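PDB 3TW0: cell wall surface anchor family protein from Streptococcus agalactiae serogroup V, which forms the adhesive tip of the bacterial pilus and probably attaches the cell to its host through a von Willebrand factor A-type domain that binds magnesium. Local coordinates for residues A[182-187]-A[193-198]; A[200-205]-A[210-215]; A[227-232]-A[274-279]; A[282-287]-A[291-296]. The protein carries 2 engineered substitutions. All blocks are in the same frame, centred on the assembly; numbering follows the deposited sequence.

Contact 1: A[182-187]-A[193-198]; sequences INFNPY and QNQFNS
The carboxamide of Gln195 grips the backbone of Asn185 at two points. OE1 accepts from Asn185 N at 2.7 Å, with the donor in the carbonyl plane on a lone pair, while NE2 donates to Asn185 O at 2.8 Å, an almost straight bond (164°). Both polar ends of a buried amide are thus used, and its rotation is fixed, the more so because NE2 also bonds to Thr190 O. The extended Gln195 chain places the amide at the loop. Deeper in, the contact is apolar. Phe184 CE1 approaches Phe196 CB at 4.0 Å, the CB lying near the plane of the Phe184 ring at its edge, and Ile182 CD1 meets the edge of the Phe196 ring at CE1 (4.3 Å). Helix 192-201 is here pinned to the loop before it, within the long insertion between strands 165-172 and 319-324 of the parallel vWA sheet; Leu307 of helix 302-312 touches both Ile182 and Phe196. The outer margin is looser. A chi1 of -176° sets the Asn185 CG opposite the backbone N, and the side chain leads away from the helix; its OD1 accepts from Tyr187 N at 2.8 Å in an Asx turn.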
# COMPACT_ATOMS: atom_id res chain seq x y z
N ILE A 182 -12.12 6.17 -1.02
CA ILE A 182 -12.75 7.46 -0.74
C ILE A 182 -14.27 7.23 -0.70
O ILE A 182 -14.83 6.58 -1.59
CB ILE A 182 -12.37 8.50 -1.79
CG1 ILE A 182 -10.87 8.81 -1.69
CG2 ILE A 182 -13.20 9.79 -1.63
CD1 ILE A 182 -10.25 9.57 -2.91
N ASN A 183 -14.93 7.70 0.36
CA ASN A 183 -16.36 7.39 0.55
C ASN A 183 -17.33 8.23 -0.26
O ASN A 183 -18.15 8.95 0.30
CB ASN A 183 -16.75 7.45 2.05
CG ASN A 183 -18.03 6.67 2.37
OD1 ASN A 183 -18.55 5.89 1.56
ND2 ASN A 183 -18.53 6.87 3.58
N PHE A 184 -17.27 8.10 -1.58
CA PHE A 184 -18.27 8.69 -2.46
C PHE A 184 -19.70 8.15 -2.20
O PHE A 184 -19.90 6.97 -1.80
CB PHE A 184 -17.90 8.46 -3.92
CG PHE A 184 -16.66 9.18 -4.37
CD1 PHE A 184 -16.69 10.54 -4.67
CD2 PHE A 184 -15.46 8.49 -4.51
CE1 PHE A 184 -15.53 11.22 -5.10
CE2 PHE A 184 -14.31 9.14 -4.95
CZ PHE A 184 -14.35 10.54 -5.24
N ASN A 185 -20.68 9.00 -2.44
CA ASN A 185 -22.06 8.63 -2.18
C ASN A 185 -22.81 8.48 -3.50
O ASN A 185 -23.08 9.47 -4.19
CB ASN A 185 -22.72 9.65 -1.25
CG ASN A 185 -24.14 9.25 -0.87
OD1 ASN A 185 -24.77 8.41 -1.54
ND2 ASN A 185 -24.67 9.87 0.18
N PRO A 186 -23.13 7.23 -3.89
CA PRO A 186 -23.69 7.00 -5.20
C PRO A 186 -25.17 7.32 -5.25
O PRO A 186 -25.78 7.26 -6.32
CB PRO A 186 -23.48 5.49 -5.40
CG PRO A 186 -23.53 4.92 -4.08
CD PRO A 186 -22.95 5.96 -3.14
N TYR A 187 -25.75 7.68 -4.10
CA TYR A 187 -27.20 7.71 -3.98
C TYR A 187 -27.75 9.12 -3.90
O TYR A 187 -28.92 9.30 -3.68
CB TYR A 187 -27.63 6.88 -2.77
CG TYR A 187 -27.29 5.40 -2.95
CD1 TYR A 187 -27.42 4.79 -4.21
CD2 TYR A 187 -26.84 4.63 -1.89
CE1 TYR A 187 -27.12 3.44 -4.40
CE2 TYR A 187 -26.54 3.28 -2.06
CZ TYR A 187 -26.68 2.69 -3.32
OH TYR A 187 -26.39 1.37 -3.51
N GLN A 193 -17.50 14.91 -8.69
CA GLN A 193 -16.53 16.01 -8.59
C GLN A 193 -16.89 16.97 -7.44
O GLN A 193 -16.04 17.32 -6.63
CB GLN A 193 -16.37 16.78 -9.91
CG GLN A 193 -15.23 17.84 -9.85
CD GLN A 193 -13.85 17.21 -9.61
OE1 GLN A 193 -13.42 16.35 -10.36
NE2 GLN A 193 -13.16 17.66 -8.55
N ASN A 194 -18.16 17.37 -7.36
CA ASN A 194 -18.58 18.21 -6.26
C ASN A 194 -18.49 17.50 -4.91
O ASN A 194 -18.22 18.12 -3.89
CB ASN A 194 -19.99 18.79 -6.49
CG ASN A 194 -20.02 19.86 -7.60
OD1 ASN A 194 -19.02 20.55 -7.83
ND2 ASN A 194 -21.16 20.00 -8.28
N GLN A 195 -18.69 16.18 -4.89
CA GLN A 195 -18.54 15.41 -3.64
C GLN A 195 -17.08 15.45 -3.21
O GLN A 195 -16.77 15.70 -2.06
CB GLN A 195 -19.02 13.96 -3.79
CG GLN A 195 -20.53 13.80 -3.94
CD GLN A 195 -20.95 12.36 -3.77
OE1 GLN A 195 -20.42 11.65 -2.91
NE2 GLN A 195 -21.87 11.91 -4.60
N PHE A 196 -16.19 15.25 -4.16
CA PHE A 196 -14.74 15.21 -3.89
C PHE A 196 -14.28 16.56 -3.35
O PHE A 196 -13.67 16.66 -2.26
CB PHE A 196 -14.01 14.88 -5.20
CG PHE A 196 -12.51 14.77 -5.08
CD1 PHE A 196 -11.92 13.59 -4.60
CD2 PHE A 196 -11.68 15.82 -5.52
CE1 PHE A 196 -10.53 13.49 -4.53
CE2 PHE A 196 -10.31 15.72 -5.44
CZ PHE A 196 -9.72 14.56 -4.94
N ASN A 197 -14.62 17.60 -4.10
CA ASN A 197 -14.43 18.99 -3.65
C ASN A 197 -14.93 19.30 -2.24
O ASN A 197 -14.24 20.01 -1.51
CB ASN A 197 -15.07 19.96 -4.65
CG ASN A 197 -14.37 19.94 -5.99
OD1 ASN A 197 -13.30 19.36 -6.12
ND2 ASN A 197 -14.96 20.62 -6.99
N SER A 198 -16.10 18.77 -1.84
CA SER A 198 -16.54 18.96 -0.45
C SER A 198 -15.66 18.24 0.57
O SER A 198 -15.51 18.71 1.70
CB SER A 198 -18.01 18.56 -0.22
OG SER A 198 -18.84 19.22 -1.17

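Contact 2: A[200-205]-A[210-215]; sequences LNKIPD and LQEDFI
A single ammonium group, Lys202 NZ, is caught between the carboxylates of two consecutive residues, Glu212 and Asp213. It lies 2.9 Å from Glu212 OE2, which it meets on the anti lone pair, and 3.0 Å from Asp213 OD2, met on the syn lone pair; a weak bond to Asp213 OD1 makes the grip on the aspartate lopsided. A water accepts from Lys202 NZ and donates to Asp213 OD1, closing a small ring over that weaker side. The lysine chain is extended beyond CG, which carries the charge from the segment that follows helix 192-201 across to acids approaching from the opposite direction. Glu212 is exposed whereas Asp213 is buried, and the positive charge would be expected to favour the ionised form of both acids. The two carboxylates come together at a short 3-10 turn around residues 211-212, where Asp213 N bonds back to Leu210 O, so that the salt-bridge network ties the chain just past the helix to the segment that returns inside the insertion of the vWA domain. A backbone hydrogen bond between Asp213 and Asn183 joins this turn to the preceding loop. Beside the charged cluster the contact is apolar. The Ile203 and Leu210 side chains lie alongside one another, running opposite ways, and Ile203 CD1 presses on Leu210 CG at 3.5 Å, tighter than ordinary van der Waals contact. Leu210 CD1 rests against the foot of the lysine, 3.9 Å from Lys202 CB, while Asn312 of helix 302-312 also touches the leucine.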
# COMPACT_ATOMS: atom_id res chain seq x y z
N LEU A 200 -12.38 17.86 0.15
CA LEU A 200 -11.21 18.74 0.18
C LEU A 200 -11.47 19.99 1.03
O LEU A 200 -10.56 20.49 1.68
CB LEU A 200 -10.84 19.18 -1.23
CG LEU A 200 -10.45 18.18 -2.35
CD1 LEU A 200 -10.24 18.93 -3.66
CD2 LEU A 200 -9.17 17.36 -2.01
N ASN A 201 -12.73 20.48 1.02
CA ASN A 201 -13.08 21.73 1.67
C ASN A 201 -12.83 21.64 3.16
O ASN A 201 -12.62 22.66 3.82
CB ASN A 201 -14.55 22.15 1.37
CG ASN A 201 -14.71 22.75 -0.03
OD1 ASN A 201 -13.76 23.28 -0.59
ND2 ASN A 201 -15.92 22.69 -0.60
N LYS A 202 -12.76 20.40 3.67
CA LYS A 202 -12.60 20.16 5.10
C LYS A 202 -11.16 20.36 5.62
O LYS A 202 -10.98 20.52 6.82
CB LYS A 202 -13.14 18.76 5.48
CG LYS A 202 -14.67 18.58 5.29
CD LYS A 202 -15.03 17.12 5.63
CE LYS A 202 -16.42 16.73 5.24
NZ LYS A 202 -16.76 15.45 5.95
N ILE A 203 -10.17 20.35 4.73
CA ILE A 203 -8.76 20.61 5.09
C ILE A 203 -8.44 22.08 4.76
O ILE A 203 -8.81 22.54 3.67
CB ILE A 203 -7.77 19.71 4.25
CG1 ILE A 203 -8.19 18.24 4.21
CG2 ILE A 203 -6.29 19.88 4.68
CD1 ILE A 203 -8.84 17.68 5.45
N PRO A 204 -7.79 22.80 5.70
CA PRO A 204 -7.45 24.24 5.49
C PRO A 204 -6.92 24.52 4.08
O PRO A 204 -7.51 25.37 3.39
CB PRO A 204 -6.42 24.54 6.59
CG PRO A 204 -6.83 23.59 7.73
CD PRO A 204 -7.47 22.36 7.07
N ASP A 205 -5.89 23.81 3.63
CA ASP A 205 -5.31 24.08 2.30
C ASP A 205 -5.92 23.28 1.13
O ASP A 205 -5.39 23.33 0.01
CB ASP A 205 -3.78 23.89 2.30
CG ASP A 205 -3.36 22.40 2.33
OD1 ASP A 205 -4.24 21.51 2.28
OD2 ASP A 205 -2.17 22.10 2.42
N LEU A 210 -10.09 13.99 4.91
CA LEU A 210 -10.02 13.50 6.28
C LEU A 210 -10.28 12.00 6.32
O LEU A 210 -10.98 11.47 5.46
CB LEU A 210 -11.02 14.24 7.20
CG LEU A 210 -10.70 15.68 7.62
CD1 LEU A 210 -11.94 16.34 8.27
CD2 LEU A 210 -9.45 15.83 8.55
N GLN A 211 -9.73 11.33 7.33
CA GLN A 211 -10.01 9.91 7.55
C GLN A 211 -11.50 9.55 7.49
O GLN A 211 -11.89 8.53 6.89
CB GLN A 211 -9.41 9.42 8.87
CG GLN A 211 -9.53 7.90 9.05
CD GLN A 211 -8.63 7.34 10.13
OE1 GLN A 211 -7.42 7.52 10.12
NE2 GLN A 211 -9.24 6.63 11.07
N GLU A 212 -12.33 10.41 8.07
CA GLU A 212 -13.77 10.16 8.17
C GLU A 212 -14.47 10.00 6.80
O GLU A 212 -15.58 9.47 6.74
CB GLU A 212 -14.45 11.27 8.99
CG GLU A 212 -14.40 12.61 8.26
CD GLU A 212 -15.04 13.72 9.05
OE1 GLU A 212 -14.72 13.85 10.23
OE2 GLU A 212 -15.86 14.47 8.49
N ASP A 213 -13.84 10.48 5.73
CA ASP A 213 -14.39 10.35 4.39
C ASP A 213 -13.68 9.27 3.59
O ASP A 213 -13.82 9.22 2.37
CB ASP A 213 -14.33 11.67 3.63
CG ASP A 213 -15.20 12.73 4.25
OD1 ASP A 213 -16.42 12.48 4.45
OD2 ASP A 213 -14.67 13.81 4.56
N PHE A 214 -12.90 8.43 4.28
CA PHE A 214 -12.44 7.14 3.73
C PHE A 214 -13.27 6.01 4.37
O PHE A 214 -13.79 6.14 5.49
CB PHE A 214 -10.95 6.90 4.00
CG PHE A 214 -10.00 7.68 3.10
CD1 PHE A 214 -9.48 7.09 1.93
CD2 PHE A 214 -9.61 8.98 3.43
CE1 PHE A 214 -8.57 7.79 1.09
CE2 PHE A 214 -8.72 9.70 2.62
CZ PHE A 214 -8.19 9.11 1.43
N ILE A 215 -13.42 4.91 3.63
CA ILE A 215 -14.07 3.70 4.13
C ILE A 215 -13.04 2.89 4.87
O ILE A 215 -12.17 2.27 4.29
CB ILE A 215 -14.71 2.85 2.99
CG1 ILE A 215 -15.60 3.76 2.12
CG2 ILE A 215 -15.53 1.68 3.58
CD1 ILE A 215 -16.47 3.02 1.07
O HOH W 1 -18.48 14.15 4.12

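Contact 3: A[227-232]-A[274-279]; sequences DGESFK and LYWRDY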
# COMPACT_ATOMS: atom_id res chain seq x y z
N ASP A 227 -5.04 -4.93 -5.08
CA ASP A 227 -4.56 -6.19 -4.51
C ASP A 227 -3.06 -6.39 -4.73
O ASP A 227 -2.59 -7.53 -4.69
CB ASP A 227 -5.33 -7.38 -5.12
CG ASP A 227 -5.16 -7.50 -6.64
OD1 ASP A 227 -4.44 -6.70 -7.27
OD2 ASP A 227 -5.77 -8.42 -7.21
N GLY A 228 -2.31 -5.31 -4.97
CA GLY A 228 -0.91 -5.43 -5.37
C GLY A 228 -0.61 -5.59 -6.87
O GLY A 228 0.53 -5.66 -7.27
N GLU A 229 -1.63 -5.65 -7.70
CA GLU A 229 -1.46 -5.91 -9.13
C GLU A 229 -0.79 -4.68 -9.79
O GLU A 229 0.10 -4.83 -10.62
CB GLU A 229 -2.87 -6.21 -9.71
CG GLU A 229 -3.00 -6.41 -11.22
CD GLU A 229 -2.60 -7.81 -11.68
OE1 GLU A 229 -3.18 -8.80 -11.16
OE2 GLU A 229 -1.70 -7.91 -12.56
N SER A 230 -1.17 -3.47 -9.36
CA SER A 230 -0.76 -2.26 -10.08
C SER A 230 -0.92 -0.95 -9.28
O SER A 230 -1.78 -0.83 -8.44
CB SER A 230 -1.50 -2.15 -11.44
OG SER A 230 -1.11 -0.98 -12.16
N PHE A 231 -0.05 -0.00 -9.57
CA PHE A 231 -0.21 1.37 -9.15
C PHE A 231 -1.54 1.93 -9.69
O PHE A 231 -2.18 2.75 -9.05
CB PHE A 231 0.97 2.17 -9.70
CG PHE A 231 0.91 3.63 -9.40
CD1 PHE A 231 1.22 4.11 -8.13
CD2 PHE A 231 0.60 4.55 -10.41
CE1 PHE A 231 1.21 5.49 -7.86
CE2 PHE A 231 0.58 5.92 -10.15
CZ PHE A 231 0.87 6.38 -8.87
N LYS A 232 -1.95 1.46 -10.87
CA LYS A 232 -3.15 1.97 -11.52
C LYS A 232 -4.41 1.21 -11.14
O LYS A 232 -4.35 0.03 -10.86
CB LYS A 232 -3.00 1.94 -13.06
CG LYS A 232 -2.05 3.03 -13.62
CD LYS A 232 -2.02 3.03 -15.17
CE LYS A 232 -0.93 2.11 -15.77
NZ LYS A 232 -1.17 0.63 -15.54
N LEU A 274 -13.32 -13.46 -17.99
CA LEU A 274 -12.65 -12.94 -16.80
C LEU A 274 -12.58 -11.40 -16.76
O LEU A 274 -12.29 -10.75 -17.77
CB LEU A 274 -11.25 -13.54 -16.67
CG LEU A 274 -11.24 -15.08 -16.59
CD1 LEU A 274 -9.85 -15.58 -16.60
CD2 LEU A 274 -12.01 -15.62 -15.35
N TYR A 275 -12.89 -10.86 -15.57
CA TYR A 275 -12.81 -9.44 -15.27
C TYR A 275 -11.96 -9.28 -14.02
O TYR A 275 -11.91 -10.18 -13.15
CB TYR A 275 -14.23 -8.86 -14.99
CG TYR A 275 -15.19 -8.96 -16.16
CD1 TYR A 275 -15.70 -10.18 -16.55
CD2 TYR A 275 -15.57 -7.83 -16.86
CE1 TYR A 275 -16.55 -10.29 -17.63
CE2 TYR A 275 -16.45 -7.93 -17.95
CZ TYR A 275 -16.92 -9.17 -18.31
OH TYR A 275 -17.77 -9.30 -19.37
N TRP A 276 -11.30 -8.14 -13.92
CA TRP A 276 -10.63 -7.76 -12.70
C TRP A 276 -11.72 -7.65 -11.64
O TRP A 276 -12.84 -7.24 -11.95
CB TRP A 276 -9.97 -6.40 -12.89
CG TRP A 276 -8.94 -6.39 -14.00
CD1 TRP A 276 -9.00 -5.70 -15.16
CD2 TRP A 276 -7.71 -7.10 -14.01
NE1 TRP A 276 -7.87 -5.93 -15.91
CE2 TRP A 276 -7.06 -6.79 -15.22
CE3 TRP A 276 -7.08 -7.97 -13.10
CZ2 TRP A 276 -5.81 -7.32 -15.55
CZ3 TRP A 276 -5.85 -8.50 -13.44
CH2 TRP A 276 -5.22 -8.16 -14.65
N ARG A 277 -11.43 -8.05 -10.41
CA ARG A 277 -12.40 -7.85 -9.33
C ARG A 277 -12.57 -6.33 -9.15
O ARG A 277 -11.62 -5.56 -9.42
CB ARG A 277 -11.91 -8.51 -8.05
CG ARG A 277 -11.80 -10.01 -8.14
CD ARG A 277 -11.44 -10.63 -6.79
NE ARG A 277 -12.56 -10.51 -5.88
CZ ARG A 277 -12.66 -11.04 -4.67
NH1 ARG A 277 -11.70 -11.80 -4.16
NH2 ARG A 277 -13.75 -10.83 -3.96
N ASP A 278 -13.77 -5.90 -8.75
CA ASP A 278 -14.16 -4.49 -8.82
C ASP A 278 -13.38 -3.53 -7.91
O ASP A 278 -13.42 -2.30 -8.10
CB ASP A 278 -15.68 -4.29 -8.73
CG ASP A 278 -16.25 -4.64 -7.35
OD1 ASP A 278 -15.60 -4.44 -6.32
OD2 ASP A 278 -17.40 -5.10 -7.31
N TYR A 279 -12.64 -4.08 -6.95
CA TYR A 279 -11.73 -3.27 -6.16
C TYR A 279 -10.47 -2.87 -6.96
O TYR A 279 -9.69 -2.05 -6.51
CB TYR A 279 -11.39 -3.93 -4.81
CG TYR A 279 -10.84 -5.33 -4.87
CD1 TYR A 279 -11.56 -6.40 -4.32
CD2 TYR A 279 -9.61 -5.60 -5.45
CE1 TYR A 279 -11.05 -7.70 -4.36
CE2 TYR A 279 -9.11 -6.87 -5.49
CZ TYR A 279 -9.83 -7.92 -4.94
OH TYR A 279 -9.30 -9.20 -5.00
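Trp276 and Tyr279 each present an aromatic ring to an acidic side chain of the 227-232 loop, Trp276 to Glu229 and Tyr279 to Asp227. The benzene part of the indole does the touching in the first pair: Trp276 CZ3 lies 3.5 Å from Glu229 OE1 and 3.8 Å from Glu229 CD. Glu229 reaches it by a bend at chi2 (80°), crossing the tryptophan at about a right angle, with the carboxylate and ring planes 53° apart. Across these two segments the carboxylate meets only ring carbons. Phe234 stacks on Trp276. Strand 271-276, on which this tryptophan lies, belongs to the antiparallel sheet, and the contact joins that sheet to a loop on the metal side of the vWA domain. The side chain of Glu229 remains about 11 Å from the bound magnesium ion and about 10 Å from the side chain of Thr143, one of its ligands. In the second pair the methylene leads: Asp227 CB meets Tyr279 CE2 at 3.8 Å, and the side chains again cross nearly perpendicularly. The aspartate is chiefly engaged with its own loop, OD1 accepting from Glu229 N at 3.0 Å in an Asx turn that spans Gly228; a weak bond links its OD2 to Asn280. On the tyrosine ring, Arg277 CB lies 3.8 Å above one face, offset toward the rim, while Arg277 NH1 bonds to Lys75 O on strand 70-78.

Contact 4: A[282-287]-A[291-296]; sequences VYPFDP and KVSATK
An isolated antiparallel bridge closes a hairpin-like loop here, late in the insertion of the vWA domain and ahead of helix 302-312. Phe285 and Val292 form its non-hydrogen-bonded pair, with their CA atoms only 4.0 Å apart. Two backbone bonds flank them: Ser293 N donates to Pro284 O and Asp286 N to Lys291 O, both at 2.9 Å. Lys291 O also receives a CA-H...O contact from Phe285 CA at 3.2 Å, so this one carbonyl serves neighbouring donors on the facing segment. Phe285 CG stands between its backbone N and carbonyl carbon (chi1 56°), an arrangement that leads the ring away from 291-296 and leaves CB to pack on Val292 CA; the ring itself meets Trp281. Val292 CG2 packs on Pro284 O at 3.6 Å and meets Val282 CG1 at 4.1 Å. The Asp286 carboxylate is directed to the connecting turn, where OD2 accepts from the backbone N of both Lys288 and Thr289. At the far end Ser293 OG accepts from Thr295 N in an ST turn, and residues 293-296 bend round the ring of Pro284, a residue preceded by a cis peptide bond. Tyr192 of helix 192-201 touches both Pro284 and Ser293. Within this curl, Pro284 CG faces Ser293 CB at 3.8 Å, and Pro284 CD comes within 3.6 Å of Lys296 O.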
# COMPACT_ATOMS: atom_id res chain seq x y z
N VAL A 282 -11.31 1.59 -11.93
CA VAL A 282 -11.46 3.04 -11.72
C VAL A 282 -12.77 3.22 -10.95
O VAL A 282 -13.74 2.51 -11.20
CB VAL A 282 -11.45 3.80 -13.06
CG1 VAL A 282 -11.84 5.27 -12.86
CG2 VAL A 282 -10.08 3.72 -13.66
N TYR A 283 -12.76 4.11 -9.96
CA TYR A 283 -13.97 4.36 -9.21
C TYR A 283 -14.04 5.86 -8.86
O TYR A 283 -13.06 6.59 -9.01
CB TYR A 283 -14.04 3.48 -7.94
CG TYR A 283 -13.19 4.02 -6.80
CD1 TYR A 283 -11.81 3.82 -6.79
CD2 TYR A 283 -13.76 4.77 -5.78
CE1 TYR A 283 -11.02 4.32 -5.76
CE2 TYR A 283 -12.96 5.31 -4.74
CZ TYR A 283 -11.61 5.08 -4.75
OH TYR A 283 -10.84 5.58 -3.75
N PRO A 284 -15.19 6.33 -8.40
CA PRO A 284 -16.42 5.60 -8.08
C PRO A 284 -17.19 5.13 -9.32
O PRO A 284 -16.96 5.64 -10.42
CB PRO A 284 -17.25 6.63 -7.30
CG PRO A 284 -16.78 7.95 -7.89
CD PRO A 284 -15.38 7.81 -8.31
N PHE A 285 -18.05 4.14 -9.11
CA PHE A 285 -19.00 3.64 -10.10
C PHE A 285 -20.31 3.28 -9.35
O PHE A 285 -20.27 2.92 -8.16
CB PHE A 285 -18.43 2.41 -10.83
CG PHE A 285 -18.02 1.27 -9.90
CD1 PHE A 285 -18.96 0.37 -9.41
CD2 PHE A 285 -16.69 1.12 -9.52
CE1 PHE A 285 -18.59 -0.65 -8.54
CE2 PHE A 285 -16.31 0.07 -8.67
CZ PHE A 285 -17.26 -0.82 -8.18
N ASP A 286 -21.45 3.42 -10.03
CA ASP A 286 -22.75 3.11 -9.47
C ASP A 286 -22.77 1.65 -9.08
O ASP A 286 -22.49 0.80 -9.91
CB ASP A 286 -23.87 3.37 -10.49
CG ASP A 286 -25.27 3.21 -9.91
OD1 ASP A 286 -26.04 4.18 -10.00
OD2 ASP A 286 -25.62 2.14 -9.37
N PRO A 287 -23.08 1.36 -7.82
CA PRO A 287 -22.94 -0.04 -7.41
C PRO A 287 -24.02 -0.94 -8.02
O PRO A 287 -23.82 -2.16 -8.12
CB PRO A 287 -23.03 0.01 -5.88
CG PRO A 287 -23.51 1.38 -5.53
CD PRO A 287 -23.64 2.22 -6.76
N LYS A 291 -22.10 1.85 -13.92
CA LYS A 291 -21.69 3.04 -14.67
C LYS A 291 -20.56 3.74 -13.93
O LYS A 291 -20.74 4.12 -12.78
CB LYS A 291 -22.88 4.04 -14.79
CG LYS A 291 -24.06 3.57 -15.67
CD LYS A 291 -25.48 3.92 -15.08
CE LYS A 291 -25.97 5.34 -15.38
NZ LYS A 291 -26.19 5.59 -16.85
N VAL A 292 -19.39 3.86 -14.55
CA VAL A 292 -18.30 4.62 -13.93
C VAL A 292 -18.68 6.11 -13.82
O VAL A 292 -19.51 6.60 -14.60
CB VAL A 292 -16.92 4.43 -14.66
CG1 VAL A 292 -16.88 5.14 -16.03
CG2 VAL A 292 -15.80 4.94 -13.78
N SER A 293 -18.08 6.79 -12.85
CA SER A 293 -18.25 8.23 -12.68
C SER A 293 -17.98 9.00 -13.97
O SER A 293 -17.00 8.74 -14.67
CB SER A 293 -17.29 8.72 -11.59
OG SER A 293 -17.18 10.14 -11.62
N ALA A 294 -18.85 9.95 -14.29
CA ALA A 294 -18.67 10.81 -15.45
C ALA A 294 -18.01 12.13 -15.03
O ALA A 294 -17.81 13.05 -15.86
CB ALA A 294 -20.02 11.09 -16.12
N THR A 295 -17.69 12.25 -13.75
CA THR A 295 -16.88 13.42 -13.34
C THR A 295 -15.57 12.99 -12.68
O THR A 295 -14.67 12.56 -13.36
CB THR A 295 -17.68 14.44 -12.47
OG1 THR A 295 -18.09 13.82 -11.25
CG2 THR A 295 -18.90 14.98 -13.21
N LYS A 296 -15.46 13.12 -11.36
CA LYS A 296 -14.21 12.80 -10.69
C LYS A 296 -13.96 11.31 -10.82
O LYS A 296 -14.90 10.52 -10.59
CB LYS A 296 -14.30 13.15 -9.19
CG LYS A 296 -13.02 12.85 -8.37
CD LYS A 296 -11.85 13.75 -8.82
CE LYS A 296 -10.52 13.15 -8.46
NZ LYS A 296 -9.32 14.00 -8.72

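How the contacts relate
Contact 1, the most deeply buried of the four, touches both contact 2 and contact 4, which do not touch each other; all three lie in the insertion. Contacts 1 and 2 both use helix 192-201, but side-chain amide and aromatic packing in the first give way to charge pairing just beyond it, at the surface, in the second. Contact 4 relies on backbone bonding instead; it meets contact 1 through Thr295 OG1 with Gln193 N and Tyr283 OH with Ile182 N, both probable hydrogen bonds. Contact 3 lies closest to the chain's centre, joins elements far apart in sequence by van der Waals contact, and touches contact 4 where Asp278 O packs on the Phe285 ring.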